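Local structure of gamma-hexachlorocyclohexane dehydrochlorinase (Sphingomonas paucimobilis, 3A76) at residues D35-K40 and D135-R140. The protein catalyses two successive dehydrochlorinations of the pollutant lindane (gamma-hexachlorocyclohexane), converting it through pentachlorocyclohexene to a tetrachlorocyclohexadiene. Sequence-based numbering, arbitrary orientation.
Sequences DLYSDK and DEYERR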
loop_
_atom_site.group_PDB
_atom_site.type_symbol
_atom_site.label_atom_id
_atom_site.label_comp_id
_atom_site.label_asym_id
_atom_site.label_seq_id
_atom_site.Cartn_x
_atom_site.Cartn_y
_atom_site.Cartn_z
ATOM N N ASP B 35 1.773 9.921 8.022
ATOM C CA ASP B 35 1.079 11.058 7.390
ATOM C C ASP B 35 1.972 11.937 6.552
ATOM O O ASP B 35 1.541 12.419 5.496
ATOM C CB ASP B 35 0.385 11.900 8.437
ATOM C CG ASP B 35 -0.822 11.230 8.976
ATOM O OD1 ASP B 35 -1.227 10.219 8.381
ATOM O OD2 ASP B 35 -1.366 11.705 9.989
ATOM N N LEU B 36 3.215 12.129 7.001
ATOM C CA LEU B 36 4.217 12.817 6.184
ATOM C C LEU B 36 4.452 12.057 4.892
ATOM O O LEU B 36 4.412 12.628 3.808
ATOM C CB LEU B 36 5.546 12.982 6.951
ATOM C CG LEU B 36 5.623 14.006 8.095
ATOM C CD1 LEU B 36 7.032 13.977 8.688
ATOM C CD2 LEU B 36 5.236 15.412 7.613
ATOM N N TYR B 37 4.690 10.757 5.028
ATOM C CA TYR B 37 4.965 9.867 3.907
ATOM C C TYR B 37 3.808 9.878 2.877
ATOM O O TYR B 37 4.039 10.055 1.685
ATOM C CB TYR B 37 5.232 8.468 4.475
ATOM C CG TYR B 37 5.664 7.414 3.494
ATOM C CD1 TYR B 37 4.725 6.547 2.917
ATOM C CD2 TYR B 37 7.021 7.246 3.167
ATOM C CE1 TYR B 37 5.128 5.565 2.033
ATOM C CE2 TYR B 37 7.427 6.287 2.285
ATOM C CZ TYR B 37 6.484 5.439 1.723
ATOM O OH TYR B 37 6.883 4.475 0.831
ATOM N N SER B 38 2.578 9.715 3.338
ATOM C CA SER B 38 1.412 9.796 2.442
ATOM C C SER B 38 1.245 11.194 1.805
ATOM O O SER B 38 1.195 11.308 0.577
ATOM C CB SER B 38 0.149 9.376 3.187
ATOM O OG SER B 38 0.304 8.054 3.649
ATOM N N ASP B 39 1.212 12.248 2.640
ATOM C CA ASP B 39 1.108 13.656 2.162
ATOM C C ASP B 39 2.009 13.982 0.994
ATOM O O ASP B 39 1.604 14.685 0.074
ATOM C CB ASP B 39 1.431 14.651 3.269
ATOM C CG ASP B 39 0.330 14.779 4.282
ATOM O OD1 ASP B 39 -0.818 14.438 3.950
ATOM O OD2 ASP B 39 0.616 15.221 5.415
ATOM N N LYS B 40 3.244 13.493 1.025
ATOM C CA LYS B 40 4.148 13.826 -0.052
ATOM C C LYS B 40 3.562 13.324 -1.346
ATOM O O LYS B 40 3.510 14.054 -2.327
ATOM C CB LYS B 40 5.559 13.245 0.141
ATOM C CG LYS B 40 6.608 14.146 -0.504
ATOM C CD LYS B 40 7.721 13.426 -1.196
ATOM C CE LYS B 40 7.384 13.205 -2.665
ATOM N NZ LYS B 40 8.434 12.383 -3.317
ATOM N N ASP B 135 14.658 7.938 3.686
ATOM C CA ASP B 135 14.185 9.158 4.298
ATOM C C ASP B 135 14.793 9.379 5.676
ATOM O O ASP B 135 15.177 8.423 6.371
ATOM C CB ASP B 135 12.652 9.122 4.447
ATOM C CG ASP B 135 11.917 9.067 3.115
ATOM O OD1 ASP B 135 10.791 8.517 3.090
ATOM O OD2 ASP B 135 12.440 9.583 2.108
ATOM N N GLU B 136 14.853 10.653 6.056
ATOM C CA GLU B 136 15.141 11.058 7.417
ATOM C C GLU B 136 14.063 12.020 7.825
ATOM O O GLU B 136 13.693 12.901 7.043
ATOM C CB GLU B 136 16.481 11.767 7.501
ATOM C CG GLU B 136 17.703 10.901 7.249
ATOM C CD GLU B 136 18.974 11.734 7.281
ATOM O OE1 GLU B 136 19.951 11.357 6.612
ATOM O OE2 GLU B 136 18.973 12.792 7.955
ATOM N N TYR B 137 13.564 11.846 9.043
ATOM C CA TYR B 137 12.555 12.731 9.624
ATOM C C TYR B 137 13.090 13.397 10.895
ATOM O O TYR B 137 13.856 12.801 11.654
ATOM C CB TYR B 137 11.259 11.966 9.947
ATOM C CG TYR B 137 10.689 11.205 8.776
ATOM C CD1 TYR B 137 11.044 9.873 8.540
ATOM C CD2 TYR B 137 9.803 11.819 7.896
ATOM C CE1 TYR B 137 10.520 9.160 7.452
ATOM C CE2 TYR B 137 9.280 11.125 6.807
ATOM C CZ TYR B 137 9.637 9.799 6.586
ATOM O OH TYR B 137 9.106 9.129 5.498
ATOM N N GLU B 138 12.673 14.634 11.125
ATOM C CA GLU B 138 13.180 15.399 12.249
ATOM C C GLU B 138 12.050 16.083 12.992
ATOM O O GLU B 138 11.190 16.729 12.377
ATOM C CB GLU B 138 14.191 16.433 11.756
ATOM C CG GLU B 138 14.915 17.207 12.835
ATOM C CD GLU B 138 16.090 17.975 12.267
ATOM O OE1 GLU B 138 16.989 17.337 11.668
ATOM O OE2 GLU B 138 16.106 19.213 12.407
ATOM N N ARG B 139 12.066 15.939 14.314
ATOM C CA ARG B 139 11.079 16.574 15.174
ATOM C C ARG B 139 11.668 17.831 15.821
ATOM O O ARG B 139 12.645 17.759 16.577
ATOM C CB ARG B 139 10.613 15.592 16.240
ATOM C CG ARG B 139 9.336 15.987 16.951
ATOM C CD ARG B 139 9.490 15.615 18.399
ATOM N NE ARG B 139 8.349 14.900 18.948
ATOM C CZ ARG B 139 8.432 13.692 19.510
ATOM N NH1 ARG B 139 9.598 13.059 19.596
ATOM N NH2 ARG B 139 7.345 13.118 20.000
ATOM N N ARG B 140 11.080 18.979 15.498
ATOM C CA ARG B 140 11.458 20.246 16.103
ATOM C C ARG B 140 10.236 20.873 16.751
ATOM O O ARG B 140 9.318 21.311 16.048
ATOM C CB ARG B 140 12.019 21.216 15.060
ATOM C CG ARG B 140 13.190 20.705 14.252
ATOM C CD ARG B 140 13.556 21.709 13.185
ATOM N NE ARG B 140 14.486 21.155 12.206
ATOM C CZ ARG B 140 14.979 21.821 11.160
ATOM N NH1 ARG B 140 14.644 23.087 10.926
ATOM N NH2 ARG B 140 15.811 21.207 10.334
#
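Leu36 and Tyr37 of the long N-terminal helix 22-45 pack on Asp135 and Tyr137 of strand 125-140, a buried helix-on-sheet contact in the cone-like alpha+beta barrel of the SnoaL-like fold. The short axes of the two segments come within 11.3 Å, their N-to-C directions 121° apart, and side chains alone bridge the gap. Leu36 CD1 comes obliquely to the Tyr137 ring, 3.6 Å from Tyr137 CD2. Tyr137, with CG anti to its carbonyl carbon (chi1 -54°), extends between strand and helix, and its OH arrives at the edge of the Tyr37 ring, 3.7 Å from Tyr37 CD2. Asp135 OD1 comes to the same edge, 4.0 Å from Tyr37 CD2 and in the ring plane, its carboxylate turned 63° from the ring. No hydrogen bond joins helix to strand among these residues; Asp135 OD1 is in a salt bridge with Arg149 of strand 143-158, which would hold the carboxylate in place. Tyr37 lies about 8 Å, side chain to side chain, from His93, the probable proton acceptor, so the packing flanks the active-site region. Around it, Phe146 of strand 143-158 and Val108 of strand 107-120 touch Tyr137 from the two neighbouring strands, Ile33 of the same helix adds to its cover, and Ile55 packs on Leu36.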